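Local structure of coenzyme f420-dependent n5,n10-methylenetetrahydromethanopterin reductase (Methanopyrus kandleri, 1EZW) at residues Ile224-Asp235 against Val319-Pro330; Thr245-Ser256 against Val290-Ala301. The protein catalyses the reversible, coenzyme F420-dependent reduction of methylene-tetrahydromethanopterin to methyl-tetrahydromethanopterin, a step of methanogenesis from carbon dioxide. All coordinates share one frame; numbering follows the deposited sequence.

Overall arrangement
Contact 1 is in the wall of the barrel, largely buried, its centre about 10 Å from the centre of the chain; contact 2, at about 18 Å, sits farther out but is still largely buried. The first joins two parallel strands of the TIM barrel and the loops that follow them, mostly through backbone hydrogen bonds. The second presses two helices together through apolar side chains. They are joined directly: strand 232-234 of contact 1 pairs with strand 300-302, where Cys231 O and Ile300 N stand 2.9 Å apart, probably hydrogen-bonded, and it leads along the chain into helix 238-254 of contact 2. Ser233 CB packs on Thr245 CG2 at the join.

Contact 1: Ile224-Asp235 against Val319-Pro330; sequences IDVAAYTCFSID and VTQVVVGSPIGP
Asp225 reaches across to Thr320 and Gln321 with both carboxylate oxygens. With CG swung opposite the backbone N (chi1 -173°), CB passes 4.1 Å from Thr320 OG1 and CG comes within 3.9 Å of Gln321 CB. At the tip, OD1 accepts from Thr320 OG1 at 2.6 Å through its anti lone pair. OD2 takes Gln321 NE2 at 2.9 Å on its syn side, somewhat out of the carboxylate plane. OD2 also bonds the hydroxyl of Tyr174, and Gln321 OE1 is held by Trp35, fixing the amide's rotation. Strands 225-229 and 321-324 are neighbouring parallel strands of the TIM barrel, with Ala228 N bonded to Gln321 O and Val323 N to Ala228 O. Val226 O takes two donors, the backbone N atoms of Thr320 and Gln321. Past the strand end, Thr230 grips Val323 O with both its backbone N and OG1, the hydroxyl at 2.8 Å. Phe232 then turns a ring face to Val324, whose CG2 stands 3.7 Å from the ring centroid, a CH-pi contact only 6° off the normal. Past the cis peptide bond before Pro327, Ile328 O accepts from Ile234 N at 3.2 Å.

Contact 2: Thr245-Ser256 against Val290-Ala301; sequences TKIVVAFIVMGS and VDEDMIEAFSIA
Val249 and Phe298 meet where helix 245-254 and helix 292-298 cross at 83°, nearly perpendicular, with their axes 9.9 Å apart. Both helices belong to the long excursion between the seventh and eighth strands of the TIM barrel, and apolar side chains fill the crossing. Val249 is directed toward the other helix: its CG1 lies 3.8 Å from Val290 CG1, touches Met294 CB and comes near the plane of the Phe298 ring at its edge, while CG2 rests on Ser299 CB. Ile252 and Phe298 run antiparallel alongside one another; with chi1 at -62° (measured to CG1), Ile252 CG2 is the branch lying opposite the backbone N, and it comes 3.7 Å from Phe298 CG. Val253 stands roughly perpendicular to both Met294 and Phe298; its CG2 is 3.8 Å from Met294 SD and also reaches Phe298 CD1. Ala297 CB sits over one face of the Phe298 ring, and the rings of Phe298 and His264 form an edge-to-face stack. A leucine in place of Phe298 would probably lose the stack with His264 and leave Ile252 CG2 and Val253 CG2 facing a gap where the ring had been. Farther along, Val290 CG2 fits against Ala250 CB, and the extended Lys246 chain passes over Ile295 on its way to a salt bridge with Glu243. Thr245 CG2 is pressed tightly against Ala301 CB. Asp291 starts the second helix as its N-cap and forms a capping box with Met294, whose backbone N donates to Asp291 OD2 at 2.9 Å, nearly along the C-O axis. After the helix, Ser299 OG turns back to donate to Ile295 O at 2.8 Å.

Contact 1: Ile224-Asp235 against Val319-Pro330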
loop_
_atom_site.group_PDB
_atom_site.type_symbol
_atom_site.label_atom_id
_atom_site.label_comp_id
_atom_site.label_asym_id
_atom_site.label_seq_id
_atom_site.Cartn_x
_atom_site.Cartn_y
_atom_site.Cartn_z
ATOM N N ILE A 224 -24.742 1.844 -23.769
ATOM C CA ILE A 224 -24.343 2.985 -22.979
ATOM C C ILE A 224 -24.808 2.920 -21.533
ATOM O O ILE A 224 -25.976 2.685 -21.241
ATOM C CB ILE A 224 -24.857 4.270 -23.658
ATOM C CG1 ILE A 224 -24.311 4.288 -25.101
ATOM C CG2 ILE A 224 -24.408 5.520 -22.882
ATOM C CD1 ILE A 224 -24.866 5.348 -25.957
ATOM N N ASP A 225 -23.849 3.071 -20.625
ATOM C CA ASP A 225 -24.155 3.061 -19.199
ATOM C C ASP A 225 -24.573 4.480 -18.820
ATOM O O ASP A 225 -23.739 5.399 -18.774
ATOM C CB ASP A 225 -22.897 2.600 -18.417
ATOM C CG ASP A 225 -23.165 2.387 -16.924
ATOM O OD1 ASP A 225 -24.329 2.148 -16.553
ATOM O OD2 ASP A 225 -22.204 2.417 -16.124
ATOM N N VAL A 226 -25.873 4.695 -18.573
ATOM C CA VAL A 226 -26.359 6.013 -18.185
ATOM C C VAL A 226 -26.242 6.126 -16.664
ATOM O O VAL A 226 -27.010 5.511 -15.916
ATOM C CB VAL A 226 -27.846 6.212 -18.622
ATOM C CG1 VAL A 226 -28.340 7.576 -18.218
ATOM C CG2 VAL A 226 -27.928 6.109 -20.144
ATOM N N ALA A 227 -25.277 6.931 -16.226
ATOM C CA ALA A 227 -24.979 7.071 -14.797
ATOM C C ALA A 227 -25.502 8.338 -14.200
ATOM O O ALA A 227 -25.214 9.448 -14.682
ATOM C CB ALA A 227 -23.462 6.987 -14.591
ATOM N N ALA A 228 -26.306 8.197 -13.147
ATOM C CA ALA A 228 -26.831 9.362 -12.477
ATOM C C ALA A 228 -25.891 9.771 -11.350
ATOM O O ALA A 228 -25.711 9.003 -10.414
ATOM C CB ALA A 228 -28.224 9.032 -11.876
ATOM N N TYR A 229 -25.271 10.938 -11.475
ATOM C CA TYR A 229 -24.385 11.457 -10.429
ATOM C C TYR A 229 -25.363 12.188 -9.497
ATOM O O TYR A 229 -25.729 13.346 -9.738
ATOM C CB TYR A 229 -23.371 12.428 -11.061
ATOM C CG TYR A 229 -21.947 11.890 -11.216
ATOM C CD1 TYR A 229 -21.687 10.521 -11.327
ATOM C CD2 TYR A 229 -20.873 12.769 -11.313
ATOM C CE1 TYR A 229 -20.367 10.042 -11.535
ATOM C CE2 TYR A 229 -19.570 12.312 -11.519
ATOM C CZ TYR A 229 -19.322 10.956 -11.630
ATOM O OH TYR A 229 -18.029 10.527 -11.876
ATOM N N THR A 230 -25.772 11.512 -8.422
ATOM C CA THR A 230 -26.775 12.052 -7.502
ATOM C C THR A 230 -26.328 12.732 -6.225
ATOM O O THR A 230 -25.170 12.618 -5.806
ATOM C CB THR A 230 -27.729 10.927 -7.041
ATOM O OG1 THR A 230 -27.066 10.095 -6.062
ATOM C CG2 THR A 230 -28.147 10.039 -8.233
ATOM N N CYS A 231 -27.250 13.499 -5.653
ATOM C CA CYS A 231 -27.096 14.056 -4.317
ATOM C C CYS A 231 -27.843 12.919 -3.601
ATOM O O CYS A 231 -29.038 12.678 -3.862
ATOM C CB CYS A 231 -27.845 15.368 -4.163
ATOM S SG CYS A 231 -27.990 15.840 -2.453
ATOM N N PHE A 232 -27.174 12.207 -2.693
ATOM C CA PHE A 232 -27.802 11.024 -2.116
ATOM C C PHE A 232 -27.716 11.052 -0.609
ATOM O O PHE A 232 -26.668 11.431 -0.056
ATOM C CB PHE A 232 -27.030 9.807 -2.663
ATOM C CG PHE A 232 -27.663 8.490 -2.420
ATOM C CD1 PHE A 232 -28.352 7.849 -3.444
ATOM C CD2 PHE A 232 -27.468 7.826 -1.218
ATOM C CE1 PHE A 232 -28.834 6.543 -3.275
ATOM C CE2 PHE A 232 -27.949 6.521 -1.033
ATOM C CZ PHE A 232 -28.622 5.883 -2.051
ATOM N N SER A 233 -28.796 10.656 0.067
ATOM C CA SER A 233 -28.730 10.636 1.535
ATOM C C SER A 233 -29.621 9.548 2.097
ATOM O O SER A 233 -30.850 9.583 1.914
ATOM C CB SER A 233 -29.108 11.995 2.125
ATOM O OG SER A 233 -28.746 12.044 3.521
ATOM N N ILE A 234 -29.013 8.585 2.783
ATOM C CA ILE A 234 -29.765 7.474 3.324
ATOM C C ILE A 234 -29.462 7.255 4.805
ATOM O O ILE A 234 -28.317 7.369 5.250
ATOM C CB ILE A 234 -29.487 6.190 2.499
ATOM C CG1 ILE A 234 -30.517 5.105 2.830
ATOM C CG2 ILE A 234 -28.012 5.694 2.763
ATOM C CD1 ILE A 234 -30.351 3.819 2.037
ATOM N N ASP A 235 -30.516 6.949 5.565
ATOM C CA ASP A 235 -30.374 6.713 7.005
ATOM C C ASP A 235 -31.604 5.922 7.435
ATOM O O ASP A 235 -32.643 6.003 6.777
ATOM C CB ASP A 235 -30.323 8.068 7.723
ATOM C CG ASP A 235 -29.934 7.948 9.200
ATOM O OD1 ASP A 235 -30.771 7.511 10.028
ATOM O OD2 ASP A 235 -28.765 8.301 9.517
ATOM N N VAL A 319 -31.844 5.177 -16.314
ATOM C CA VAL A 319 -30.578 5.154 -15.546
ATOM C C VAL A 319 -30.123 3.699 -15.378
ATOM O O VAL A 319 -30.949 2.807 -15.108
ATOM C CB VAL A 319 -30.780 5.781 -14.158
ATOM C CG1 VAL A 319 -29.483 5.587 -13.291
ATOM C CG2 VAL A 319 -31.127 7.288 -14.306
ATOM N N THR A 320 -28.820 3.420 -15.538
ATOM C CA THR A 320 -28.326 2.076 -15.346
ATOM C C THR A 320 -27.226 2.035 -14.262
ATOM O O THR A 320 -26.964 0.996 -13.712
ATOM C CB THR A 320 -27.815 1.418 -16.662
ATOM O OG1 THR A 320 -26.860 2.273 -17.313
ATOM C CG2 THR A 320 -29.005 1.193 -17.604
ATOM N N GLN A 321 -26.617 3.183 -13.949
ATOM C CA GLN A 321 -25.614 3.227 -12.857
ATOM C C GLN A 321 -26.060 4.325 -11.906
ATOM O O GLN A 321 -26.200 5.472 -12.298
ATOM C CB GLN A 321 -24.163 3.552 -13.339
ATOM C CG GLN A 321 -23.201 3.663 -12.118
ATOM C CD GLN A 321 -21.736 3.951 -12.456
ATOM O OE1 GLN A 321 -20.981 4.460 -11.583
ATOM N NE2 GLN A 321 -21.308 3.603 -13.677
ATOM N N VAL A 322 -26.334 3.967 -10.651
ATOM C CA VAL A 322 -26.756 4.969 -9.678
ATOM C C VAL A 322 -25.497 5.382 -8.900
ATOM O O VAL A 322 -24.929 4.554 -8.199
ATOM C CB VAL A 322 -27.779 4.386 -8.708
ATOM C CG1 VAL A 322 -28.133 5.420 -7.672
ATOM C CG2 VAL A 322 -29.063 4.006 -9.504
ATOM N N VAL A 323 -25.061 6.629 -9.046
ATOM C CA VAL A 323 -23.845 7.051 -8.338
ATOM C C VAL A 323 -24.243 7.805 -7.098
ATOM O O VAL A 323 -24.816 8.879 -7.159
ATOM C CB VAL A 323 -22.935 7.957 -9.207
ATOM C CG1 VAL A 323 -21.644 8.275 -8.417
ATOM C CG2 VAL A 323 -22.559 7.205 -10.543
ATOM N N VAL A 324 -23.890 7.228 -5.961
ATOM C CA VAL A 324 -24.192 7.820 -4.674
ATOM C C VAL A 324 -23.181 8.930 -4.443
ATOM O O VAL A 324 -21.981 8.657 -4.348
ATOM C CB VAL A 324 -24.041 6.738 -3.588
ATOM C CG1 VAL A 324 -24.092 7.361 -2.194
ATOM C CG2 VAL A 324 -25.121 5.643 -3.780
ATOM N N GLY A 325 -23.660 10.159 -4.330
ATOM C CA GLY A 325 -22.795 11.305 -4.107
ATOM C C GLY A 325 -23.192 12.075 -2.874
ATOM O O GLY A 325 -24.209 11.758 -2.223
ATOM N N SER A 326 -22.394 13.099 -2.573
ATOM C CA SER A 326 -22.568 13.923 -1.395
ATOM C C SER A 326 -24.040 14.266 -1.131
ATOM O O SER A 326 -24.738 14.712 -2.047
ATOM C CB SER A 326 -21.755 15.208 -1.572
ATOM O OG SER A 326 -21.829 16.010 -0.404
ATOM N N PRO A 327 -24.478 14.200 0.138
ATOM C CA PRO A 327 -23.695 13.866 1.347
ATOM C C PRO A 327 -23.440 12.384 1.610
ATOM O O PRO A 327 -22.644 12.031 2.501
ATOM C CB PRO A 327 -24.543 14.487 2.457
ATOM C CG PRO A 327 -26.006 14.098 1.919
ATOM C CD PRO A 327 -25.862 14.599 0.502
ATOM N N ILE A 328 -24.141 11.526 0.864
ATOM C CA ILE A 328 -24.131 10.075 0.982
ATOM C C ILE A 328 -25.050 9.664 2.133
ATOM O O ILE A 328 -25.915 8.788 1.985
ATOM C CB ILE A 328 -22.670 9.496 1.123
ATOM C CG1 ILE A 328 -21.914 9.820 -0.178
ATOM C CG2 ILE A 328 -22.722 7.956 1.314
ATOM C CD1 ILE A 328 -20.532 9.251 -0.252
ATOM N N GLY A 329 -24.883 10.319 3.279
ATOM C CA GLY A 329 -25.736 10.051 4.422
ATOM C C GLY A 329 -25.155 10.816 5.594
ATOM O O GLY A 329 -24.047 11.353 5.502
ATOM N N PRO A 330 -25.900 10.930 6.695
ATOM C CA PRO A 330 -25.424 11.640 7.883
ATOM C C PRO A 330 -24.032 11.121 8.318
ATOM O O PRO A 330 -23.180 11.903 8.719
ATOM C CB PRO A 330 -26.536 11.352 8.887
ATOM C CG PRO A 330 -27.788 11.471 7.945
ATOM C CD PRO A 330 -27.295 10.480 6.876
HETATM O O HOH W 1 -23.883 15.353 -4.542
#

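Contact 2: Thr245-Ser256 against Val290-Ala301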
loop_
_atom_site.group_PDB
_atom_site.type_symbol
_atom_site.label_atom_id
_atom_site.label_comp_id
_atom_site.label_asym_id
_atom_site.label_seq_id
_atom_site.Cartn_x
_atom_site.Cartn_y
_atom_site.Cartn_z
ATOM N N THR A 245 -29.310 16.403 3.335
ATOM C CA THR A 245 -29.223 16.863 1.962
ATOM C C THR A 245 -29.296 18.377 1.793
ATOM O O THR A 245 -28.791 18.903 0.812
ATOM C CB THR A 245 -30.373 16.334 1.054
ATOM O OG1 THR A 245 -31.602 16.936 1.469
ATOM C CG2 THR A 245 -30.519 14.846 1.132
ATOM N N LYS A 246 -29.896 19.076 2.747
ATOM C CA LYS A 246 -30.122 20.516 2.576
ATOM C C LYS A 246 -29.007 21.412 2.084
ATOM O O LYS A 246 -29.184 22.107 1.077
ATOM C CB LYS A 246 -30.786 21.088 3.833
ATOM C CG LYS A 246 -32.200 20.526 3.985
ATOM C CD LYS A 246 -32.973 21.083 5.169
ATOM C CE LYS A 246 -34.325 20.377 5.291
ATOM N NZ LYS A 246 -35.093 20.781 6.504
ATOM N N ILE A 247 -27.854 21.406 2.744
ATOM C CA ILE A 247 -26.776 22.254 2.269
ATOM C C ILE A 247 -26.442 21.929 0.821
ATOM O O ILE A 247 -26.256 22.826 0.007
ATOM C CB ILE A 247 -25.494 22.114 3.124
ATOM C CG1 ILE A 247 -24.400 23.040 2.580
ATOM C CG2 ILE A 247 -24.989 20.669 3.090
ATOM C CD1 ILE A 247 -24.776 24.512 2.524
ATOM N N VAL A 248 -26.386 20.643 0.482
ATOM C CA VAL A 248 -26.050 20.285 -0.889
ATOM C C VAL A 248 -27.157 20.697 -1.870
ATOM O O VAL A 248 -26.872 21.242 -2.925
ATOM C CB VAL A 248 -25.741 18.768 -1.025
ATOM C CG1 VAL A 248 -25.407 18.437 -2.475
ATOM C CG2 VAL A 248 -24.540 18.381 -0.116
ATOM N N VAL A 249 -28.417 20.450 -1.525
ATOM C CA VAL A 249 -29.511 20.834 -2.416
ATOM C C VAL A 249 -29.534 22.362 -2.581
ATOM O O VAL A 249 -29.753 22.870 -3.687
ATOM C CB VAL A 249 -30.872 20.327 -1.888
ATOM C CG1 VAL A 249 -32.010 21.003 -2.633
ATOM C CG2 VAL A 249 -30.958 18.803 -2.100
ATOM N N ALA A 250 -29.281 23.088 -1.495
ATOM C CA ALA A 250 -29.259 24.548 -1.570
ATOM C C ALA A 250 -28.319 24.997 -2.686
ATOM O O ALA A 250 -28.683 25.847 -3.497
ATOM C CB ALA A 250 -28.829 25.140 -0.237
ATOM N N PHE A 251 -27.116 24.421 -2.743
ATOM C CA PHE A 251 -26.167 24.766 -3.801
ATOM C C PHE A 251 -26.645 24.315 -5.165
ATOM O O PHE A 251 -26.371 24.966 -6.180
ATOM C CB PHE A 251 -24.785 24.156 -3.548
ATOM C CG PHE A 251 -23.876 25.025 -2.720
ATOM C CD1 PHE A 251 -24.067 25.160 -1.344
ATOM C CD2 PHE A 251 -22.847 25.740 -3.330
ATOM C CE1 PHE A 251 -23.244 26.000 -0.588
ATOM C CE2 PHE A 251 -22.021 26.582 -2.587
ATOM C CZ PHE A 251 -22.223 26.712 -1.210
ATOM N N ILE A 252 -27.338 23.181 -5.209
ATOM C CA ILE A 252 -27.843 22.695 -6.487
ATOM C C ILE A 252 -28.918 23.664 -6.997
ATOM O O ILE A 252 -28.917 24.034 -8.169
ATOM C CB ILE A 252 -28.443 21.277 -6.349
ATOM C CG1 ILE A 252 -27.340 20.301 -5.906
ATOM C CG2 ILE A 252 -29.096 20.855 -7.674
ATOM C CD1 ILE A 252 -27.798 18.873 -5.687
ATOM N N VAL A 253 -29.827 24.059 -6.108
ATOM C CA VAL A 253 -30.890 24.986 -6.465
ATOM C C VAL A 253 -30.263 26.252 -7.015
ATOM O O VAL A 253 -30.690 26.769 -8.043
ATOM C CB VAL A 253 -31.767 25.363 -5.244
ATOM C CG1 VAL A 253 -32.750 26.472 -5.629
ATOM C CG2 VAL A 253 -32.542 24.146 -4.761
ATOM N N MET A 254 -29.240 26.746 -6.330
ATOM C CA MET A 254 -28.564 27.962 -6.774
ATOM C C MET A 254 -27.996 27.890 -8.183
ATOM O O MET A 254 -28.152 28.835 -8.962
ATOM C CB MET A 254 -27.426 28.328 -5.834
ATOM C CG MET A 254 -26.652 29.539 -6.309
ATOM S SD MET A 254 -25.161 29.764 -5.362
ATOM C CE MET A 254 -24.274 28.249 -5.791
ATOM N N GLY A 255 -27.329 26.780 -8.507
ATOM C CA GLY A 255 -26.721 26.632 -9.820
ATOM C C GLY A 255 -27.567 26.001 -10.912
ATOM O O GLY A 255 -27.043 25.632 -11.958
ATOM N N SER A 256 -28.871 25.879 -10.696
ATOM C CA SER A 256 -29.723 25.265 -11.707
ATOM C C SER A 256 -30.311 26.271 -12.682
ATOM O O SER A 256 -30.894 27.281 -12.276
ATOM C CB SER A 256 -30.883 24.508 -11.046
ATOM O OG SER A 256 -30.417 23.490 -10.180
ATOM N N VAL A 290 -34.623 25.516 1.885
ATOM C CA VAL A 290 -34.804 24.295 1.092
ATOM C C VAL A 290 -36.097 23.583 1.474
ATOM O O VAL A 290 -36.265 23.156 2.623
ATOM C CB VAL A 290 -33.613 23.309 1.275
ATOM C CG1 VAL A 290 -33.891 22.003 0.522
ATOM C CG2 VAL A 290 -32.335 23.945 0.763
ATOM N N ASP A 291 -37.012 23.433 0.518
ATOM C CA ASP A 291 -38.282 22.776 0.826
ATOM C C ASP A 291 -38.400 21.360 0.277
ATOM O O ASP A 291 -37.459 20.828 -0.316
ATOM C CB ASP A 291 -39.451 23.637 0.338
ATOM C CG ASP A 291 -39.464 23.809 -1.170
ATOM O OD1 ASP A 291 -40.004 24.836 -1.626
ATOM O OD2 ASP A 291 -38.972 22.923 -1.905
ATOM N N GLU A 292 -39.557 20.742 0.478
ATOM C CA GLU A 292 -39.716 19.379 0.026
ATOM C C GLU A 292 -39.627 19.175 -1.466
ATOM O O GLU A 292 -39.145 18.131 -1.916
ATOM C CB GLU A 292 -41.013 18.797 0.560
ATOM C CG GLU A 292 -41.015 18.773 2.061
ATOM C CD GLU A 292 -42.029 17.818 2.624
ATOM O OE1 GLU A 292 -42.112 17.719 3.866
ATOM O OE2 GLU A 292 -42.735 17.163 1.824
ATOM N N ASP A 293 -40.079 20.151 -2.248
ATOM C CA ASP A 293 -40.025 19.978 -3.689
ATOM C C ASP A 293 -38.597 20.024 -4.209
ATOM O O ASP A 293 -38.259 19.305 -5.148
ATOM C CB ASP A 293 -40.887 21.012 -4.405
ATOM C CG ASP A 293 -42.354 20.903 -4.020
ATOM O OD1 ASP A 293 -42.873 19.768 -3.842
ATOM O OD2 ASP A 293 -43.004 21.956 -3.911
ATOM N N MET A 294 -37.763 20.859 -3.600
ATOM C CA MET A 294 -36.357 20.948 -4.013
ATOM C C MET A 294 -35.635 19.643 -3.650
ATOM O O MET A 294 -34.813 19.141 -4.428
ATOM C CB MET A 294 -35.658 22.098 -3.307
ATOM C CG MET A 294 -36.247 23.444 -3.598
ATOM S SD MET A 294 -35.518 24.642 -2.494
ATOM C CE MET A 294 -36.602 26.112 -2.869
ATOM N N ILE A 295 -35.932 19.109 -2.469
ATOM C CA ILE A 295 -35.317 17.863 -2.033
ATOM C C ILE A 295 -35.746 16.723 -2.954
ATOM O O ILE A 295 -34.936 15.874 -3.327
ATOM C CB ILE A 295 -35.673 17.588 -0.560
ATOM C CG1 ILE A 295 -34.950 18.636 0.305
ATOM C CG2 ILE A 295 -35.334 16.143 -0.171
ATOM C CD1 ILE A 295 -35.326 18.602 1.769
ATOM N N GLU A 296 -37.020 16.697 -3.350
ATOM C CA GLU A 296 -37.513 15.648 -4.245
ATOM C C GLU A 296 -36.913 15.818 -5.646
ATOM O O GLU A 296 -36.633 14.851 -6.354
ATOM C CB GLU A 296 -39.050 15.733 -4.318
ATOM C CG GLU A 296 -39.780 14.664 -5.128
ATOM C CD GLU A 296 -39.525 14.734 -6.617
ATOM O OE1 GLU A 296 -39.302 15.841 -7.160
ATOM O OE2 GLU A 296 -39.576 13.664 -7.252
ATOM N N ALA A 297 -36.711 17.056 -6.053
ATOM C CA ALA A 297 -36.181 17.287 -7.368
ATOM C C ALA A 297 -34.685 17.021 -7.503
ATOM O O ALA A 297 -34.232 16.475 -8.517
ATOM C CB ALA A 297 -36.455 18.724 -7.776
ATOM N N PHE A 298 -33.943 17.389 -6.464
ATOM C CA PHE A 298 -32.494 17.345 -6.576
ATOM C C PHE A 298 -31.703 16.377 -5.727
ATOM O O PHE A 298 -30.490 16.531 -5.610
ATOM C CB PHE A 298 -31.972 18.772 -6.367
ATOM C CG PHE A 298 -32.613 19.789 -7.304
ATOM C CD1 PHE A 298 -33.351 20.867 -6.802
ATOM C CD2 PHE A 298 -32.508 19.636 -8.681
ATOM C CE1 PHE A 298 -33.981 21.768 -7.677
ATOM C CE2 PHE A 298 -33.130 20.527 -9.563
ATOM C CZ PHE A 298 -33.870 21.598 -9.053
ATOM N N SER A 299 -32.362 15.379 -5.166
ATOM C CA SER A 299 -31.646 14.396 -4.349
ATOM C C SER A 299 -32.483 13.139 -4.273
ATOM O O SER A 299 -33.685 13.132 -4.651
ATOM C CB SER A 299 -31.429 14.915 -2.917
ATOM O OG SER A 299 -32.617 14.807 -2.121
ATOM N N ILE A 300 -31.835 12.070 -3.827
ATOM C CA ILE A 300 -32.494 10.805 -3.554
ATOM C C ILE A 300 -32.235 10.728 -2.057
ATOM O O ILE A 300 -31.110 10.459 -1.609
ATOM C CB ILE A 300 -31.833 9.623 -4.258
ATOM C CG1 ILE A 300 -32.056 9.711 -5.764
ATOM C CG2 ILE A 300 -32.433 8.313 -3.768
ATOM C CD1 ILE A 300 -31.346 8.586 -6.484
ATOM N N ALA A 301 -33.272 10.983 -1.264
ATOM C CA ALA A 301 -33.101 10.976 0.183
ATOM C C ALA A 301 -34.201 10.275 0.985
ATOM O O ALA A 301 -35.387 10.337 0.630
ATOM C CB ALA A 301 -32.949 12.424 0.681
#